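Local coordinates for sulfite reductase [ferredoxin] (Mycobacterium tuberculosis, PDB 1ZJ8), which reduces sulfite to sulfide with electrons from ferredoxin, using a siroheme and a [4Fe-4S] cluster, probably for the biosynthesis of sulfur-containing amino acids and cofactors, at residues V179-P183 with I223-V229; V355-P359 with G413-P418. All coordinates share one frame; numbering follows the deposited sequence.

Contact 1: V179-P183 with I223-V229; sequences VLGSP and ISGLQDV
S182 and D228 meet through their polar ends: the hydroxyl OG of S182 donates to OD2 of D228 at 3.0 Å, entering on the carboxylate's syn side, the side that faces its other oxygen. With OG of S182 anti to its own backbone N (chi1 163°), the hydroxyl is turned to the loop that follows strand 219-224. The CD atom of P183 rests 3.6 Å from the same OD2, so the carboxylate is approached by a hydroxyl and by the flank of a proline ring. S224 fills the neighbouring place, its OG standing 3.1 Å from CB of S182.

Closer to the strands, the peptide N of I223 donates to O of L180 at 2.9 Å, nearly straight at the hydrogen (164°). One residue farther on, direct backbone bonding gives way to a water that accepts from N of S182 at 2.8 Å and donates to O of I223. CG1 of V229 lies against the peptide between G181 and S182, 3.7 Å from C of G181, and the side chain of L180 lies beside the same valine, with CB of L180 4.2 Å from CB of V229. CG1 of V179 touches CD1 of I223 at 4.0 Å.

Further partners surround these groups. H342 NE2 is hydrogen-bonded to OD2 of D228, giving that oxygen two partners, and the hydroxyl of S182 also bonds to N of L184; V179 and I223 both pack on I199 of helix 196-206. Strand 176-181, this helix and strand 219-224 form a beta-alpha-beta unit with its two strands parallel, at the edge of the mixed sheet in the first of the protein's two nitrite and sulphite reductase 4Fe-4S family regions; the cluster's cysteines lie in the second.

Contact 2: V355-P359 with G413-P418; sequences VGVAP and GLQSRP
V357 packs against L414 with their CB atoms 3.8 Å apart, and this pair lies in the dense, apolar part of the contact. CG1 of V357 sits beside its own backbone N (chi1 -75°) and is directed at the L414 carbonyl, whereas CG2 lies near CB of L414. The leucine's far end serves a different partner: its CD2 meets the ring of P359, closest at CB, 3.6 Å away. I368 and V372 of helix 366-379 also touch L414, L409 of helix 399-411 touches V357, and V364 of strand 363-365 touches both L414 and P359, so two helices and a strand border this part.

The backbones are joined at the middle by a hydrogen bond from N of A358 to O of Q415, 2.9 Å long, with 146° at the hydrogen. The same oxygen receives a CA-H...O contact from V357, and CA of S416 makes another to O of G356 at 3.4 Å.

Around the partly exposed G413, Q415 and P418 the contact is sparser. P418 meets A358 by a single methyl-to-ring approach, CB of A358 to CG of P418 at 3.8 Å, and between two carbonyls, both acceptors, the link is a water that donates to O of A358 at 2.8 Å and to O of G413 at 2.7 Å. G413 itself closes helix 399-411 in a Schellman motif with positive phi.

With a lone direct hydrogen bond between the segments, and no charged pair, the loop is held to the end of strand 353-357 mainly by aliphatic packing, supplemented by carbonyl oxygens that accept N-H, CA-H and water.

In the fold
Contact 1 and contact 2 follow one another along the chain: 179-183 and 223-229 are paired before 355-359 meets 413-418. Their centres are 20 Å apart and their nearest atoms about 8 Å, without touching. Contact 1 is the more central, about 12 Å from the centre of the chain against about 19 Å for contact 2. Both lie away from the annotated sites, yet the siroheme is not far from either: the side chain of L180 is about 6 Å from it and that of P359 about 11 Å. Contact 1 belongs to the mixed sheet containing strand 176-181, whereas contact 2 joins an antiparallel sheet's strand 353-357 to the loop leading to helix 420-424.

Contact 1: V179-P183 with I223-V229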
loop_
_atom_site.group_PDB
_atom_site.type_symbol
_atom_site.label_atom_id
_atom_site.label_comp_id
_atom_site.label_asym_id
_atom_site.label_seq_id
_atom_site.Cartn_x
_atom_site.Cartn_y
_atom_site.Cartn_z
ATOM N N VAL A 179 5.880 -2.203 7.739
ATOM C CA VAL A 179 7.060 -2.541 6.994
ATOM C C VAL A 179 6.684 -3.631 5.997
ATOM O O VAL A 179 6.204 -4.695 6.398
ATOM C CB VAL A 179 8.150 -3.120 7.915
ATOM C CG1 VAL A 179 9.432 -3.394 7.105
ATOM C CG2 VAL A 179 8.411 -2.203 9.116
ATOM N N LEU A 180 6.916 -3.381 4.709
ATOM C CA LEU A 180 6.596 -4.379 3.681
ATOM C C LEU A 180 7.638 -5.520 3.670
ATOM O O LEU A 180 8.812 -5.317 4.003
ATOM C CB LEU A 180 6.456 -3.721 2.305
ATOM C CG LEU A 180 5.552 -2.477 2.167
ATOM C CD1 LEU A 180 5.489 -2.010 0.701
ATOM C CD2 LEU A 180 4.169 -2.730 2.699
ATOM N N GLY A 181 7.189 -6.721 3.301
ATOM C CA GLY A 181 8.086 -7.865 3.103
ATOM C C GLY A 181 7.680 -8.759 1.940
ATOM O O GLY A 181 6.507 -8.786 1.552
ATOM N N SER A 182 8.646 -9.491 1.380
ATOM C CA SER A 182 8.338 -10.500 0.374
ATOM C C SER A 182 7.323 -11.488 0.923
ATOM O O SER A 182 7.552 -12.109 1.982
ATOM C CB SER A 182 9.574 -11.295 -0.036
ATOM O OG SER A 182 9.206 -12.488 -0.706
ATOM N N PRO A 183 6.201 -11.644 0.212
ATOM C CA PRO A 183 5.236 -12.693 0.500
ATOM C C PRO A 183 5.816 -14.088 0.503
ATOM O O PRO A 183 5.121 -15.007 0.914
ATOM C CB PRO A 183 4.252 -12.589 -0.678
ATOM C CG PRO A 183 4.339 -11.231 -1.128
ATOM C CD PRO A 183 5.762 -10.803 -0.908
ATOM N N ILE A 223 11.201 -3.976 2.962
ATOM C CA ILE A 223 12.390 -4.833 3.114
ATOM C C ILE A 223 12.192 -6.241 2.509
ATOM O O ILE A 223 11.336 -6.983 2.992
ATOM C CB ILE A 223 12.765 -4.975 4.598
ATOM C CG1 ILE A 223 13.170 -3.615 5.178
ATOM C CG2 ILE A 223 13.910 -5.969 4.772
ATOM C CD1 ILE A 223 13.380 -3.633 6.655
ATOM N N SER A 224 12.999 -6.614 1.500
ATOM C CA SER A 224 12.847 -7.920 0.832
ATOM C C SER A 224 14.099 -8.363 0.059
ATOM O O SER A 224 14.810 -7.541 -0.499
ATOM C CB SER A 224 11.632 -7.888 -0.121
ATOM O OG SER A 224 11.514 -9.061 -0.922
ATOM N N GLY A 225 14.340 -9.671 0.016
ATOM C CA GLY A 225 15.360 -10.252 -0.851
ATOM C C GLY A 225 14.877 -10.559 -2.263
ATOM O O GLY A 225 15.546 -11.291 -3.002
ATOM N N LEU A 226 13.694 -10.043 -2.613
ATOM C CA LEU A 226 13.202 -9.939 -4.008
ATOM C C LEU A 226 12.728 -8.505 -4.240
ATOM O O LEU A 226 12.450 -7.789 -3.293
ATOM C CB LEU A 226 12.002 -10.874 -4.261
ATOM C CG LEU A 226 12.209 -12.381 -4.343
ATOM C CD1 LEU A 226 10.862 -13.095 -4.500
ATOM C CD2 LEU A 226 13.144 -12.725 -5.486
ATOM N N GLN A 227 12.607 -8.089 -5.490
ATOM C CA GLN A 227 11.958 -6.804 -5.806
ATOM C C GLN A 227 10.454 -7.032 -6.010
ATOM O O GLN A 227 9.968 -6.883 -7.124
ATOM C CB GLN A 227 12.555 -6.178 -7.082
ATOM C CG GLN A 227 14.053 -5.808 -7.038
ATOM C CD GLN A 227 14.636 -5.647 -8.460
ATOM O OE1 GLN A 227 14.208 -4.773 -9.210
ATOM N NE2 GLN A 227 15.588 -6.498 -8.825
ATOM N N ASP A 228 9.744 -7.420 -4.941
ATOM C CA ASP A 228 8.283 -7.660 -4.983
ATOM C C ASP A 228 7.514 -6.750 -4.025
ATOM O O ASP A 228 6.393 -7.063 -3.632
ATOM C CB ASP A 228 7.962 -9.129 -4.685
ATOM C CG ASP A 228 8.517 -9.601 -3.352
ATOM O OD1 ASP A 228 8.900 -8.754 -2.515
ATOM O OD2 ASP A 228 8.591 -10.830 -3.158
ATOM N N VAL A 229 8.123 -5.620 -3.664
ATOM C CA VAL A 229 7.589 -4.709 -2.642
ATOM C C VAL A 229 7.593 -3.227 -3.079
ATOM O O VAL A 229 7.678 -2.314 -2.256
ATOM C CB VAL A 229 8.380 -4.863 -1.292
ATOM C CG1 VAL A 229 8.209 -6.261 -0.705
ATOM C CG2 VAL A 229 9.864 -4.548 -1.478
HETATM O O HOH W 1 10.759 -9.457 3.162
#

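Contact 2: V355-P359 with G413-P418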
loop_
_atom_site.group_PDB
_atom_site.type_symbol
_atom_site.label_atom_id
_atom_site.label_comp_id
_atom_site.label_asym_id
_atom_site.label_seq_id
_atom_site.Cartn_x
_atom_site.Cartn_y
_atom_site.Cartn_z
ATOM N N VAL A 355 0.784 -20.979 -3.152
ATOM C CA VAL A 355 -0.329 -20.732 -4.061
ATOM C C VAL A 355 -0.800 -19.296 -3.843
ATOM O O VAL A 355 -1.215 -18.946 -2.746
ATOM C CB VAL A 355 -1.484 -21.724 -3.748
ATOM C CG1 VAL A 355 -2.737 -21.428 -4.553
ATOM C CG2 VAL A 355 -1.010 -23.140 -3.978
ATOM N N GLY A 356 -0.716 -18.456 -4.869
ATOM C CA GLY A 356 -1.212 -17.070 -4.763
ATOM C C GLY A 356 -2.574 -16.912 -5.428
ATOM O O GLY A 356 -2.804 -17.433 -6.525
ATOM N N VAL A 357 -3.475 -16.192 -4.777
ATOM C CA VAL A 357 -4.815 -16.011 -5.313
ATOM C C VAL A 357 -5.132 -14.549 -5.470
ATOM O O VAL A 357 -4.607 -13.700 -4.754
ATOM C CB VAL A 357 -5.920 -16.619 -4.433
ATOM C CG1 VAL A 357 -5.925 -18.113 -4.564
ATOM C CG2 VAL A 357 -5.779 -16.202 -2.975
ATOM N N ALA A 358 -6.027 -14.272 -6.405
ATOM C CA ALA A 358 -6.319 -12.905 -6.812
ATOM C C ALA A 358 -7.781 -12.616 -6.597
ATOM O O ALA A 358 -8.616 -13.044 -7.382
ATOM C CB ALA A 358 -5.971 -12.674 -8.300
ATOM N N PRO A 359 -8.091 -11.860 -5.543
ATOM C CA PRO A 359 -9.428 -11.335 -5.444
ATOM C C PRO A 359 -9.551 -10.185 -6.444
ATOM O O PRO A 359 -8.694 -10.045 -7.328
ATOM C CB PRO A 359 -9.520 -10.871 -3.990
ATOM C CG PRO A 359 -8.098 -10.819 -3.466
ATOM C CD PRO A 359 -7.202 -11.431 -4.446
ATOM N N GLY A 413 -14.173 -17.574 -4.772
ATOM C CA GLY A 413 -13.852 -16.474 -5.698
ATOM C C GLY A 413 -12.422 -15.973 -5.611
ATOM O O GLY A 413 -12.115 -14.855 -6.035
ATOM N N LEU A 414 -11.535 -16.797 -5.062
ATOM C CA LEU A 414 -10.111 -16.465 -4.997
ATOM C C LEU A 414 -9.328 -17.340 -5.981
ATOM O O LEU A 414 -8.979 -18.483 -5.683
ATOM C CB LEU A 414 -9.601 -16.633 -3.571
ATOM C CG LEU A 414 -10.224 -15.693 -2.543
ATOM C CD1 LEU A 414 -9.925 -16.145 -1.106
ATOM C CD2 LEU A 414 -9.716 -14.287 -2.763
ATOM N N GLN A 415 -9.046 -16.774 -7.156
ATOM C CA GLN A 415 -8.535 -17.540 -8.298
ATOM C C GLN A 415 -7.040 -17.548 -8.283
ATOM O O GLN A 415 -6.438 -16.502 -8.137
ATOM C CB GLN A 415 -9.033 -16.928 -9.612
ATOM C CG GLN A 415 -10.530 -16.643 -9.606
ATOM C CD GLN A 415 -11.089 -16.173 -10.942
ATOM O OE1 GLN A 415 -10.359 -15.702 -11.832
ATOM N NE2 GLN A 415 -12.408 -16.292 -11.085
ATOM N N SER A 416 -6.450 -18.728 -8.415
ATOM C CA SER A 416 -5.011 -18.866 -8.609
ATOM C C SER A 416 -4.630 -18.775 -10.087
ATOM O O SER A 416 -3.452 -18.584 -10.439
ATOM C CB SER A 416 -4.545 -20.175 -8.017
ATOM O OG SER A 416 -5.398 -21.208 -8.423
ATOM N N ARG A 417 -5.634 -18.906 -10.948
ATOM C CA ARG A 417 -5.476 -18.697 -12.387
ATOM C C ARG A 417 -6.466 -17.643 -12.862
ATOM O O ARG A 417 -7.435 -17.944 -13.565
ATOM C CB ARG A 417 -5.715 -19.980 -13.162
ATOM C CG ARG A 417 -4.698 -21.106 -12.929
ATOM C CD ARG A 417 -5.259 -22.364 -13.579
ATOM N NE ARG A 417 -4.546 -23.621 -13.341
ATOM C CZ ARG A 417 -4.974 -24.803 -13.824
ATOM N NH1 ARG A 417 -6.097 -24.867 -14.555
ATOM N NH2 ARG A 417 -4.300 -25.934 -13.586
ATOM N N PRO A 418 -6.232 -16.389 -12.482
ATOM C CA PRO A 418 -7.151 -15.361 -12.933
ATOM C C PRO A 418 -6.845 -14.910 -14.345
ATOM O O PRO A 418 -5.764 -15.160 -14.857
ATOM C CB PRO A 418 -6.890 -14.215 -11.962
ATOM C CG PRO A 418 -5.434 -14.371 -11.631
ATOM C CD PRO A 418 -5.148 -15.842 -11.645
HETATM O O HOH W 2 -11.353 -12.781 -7.528
#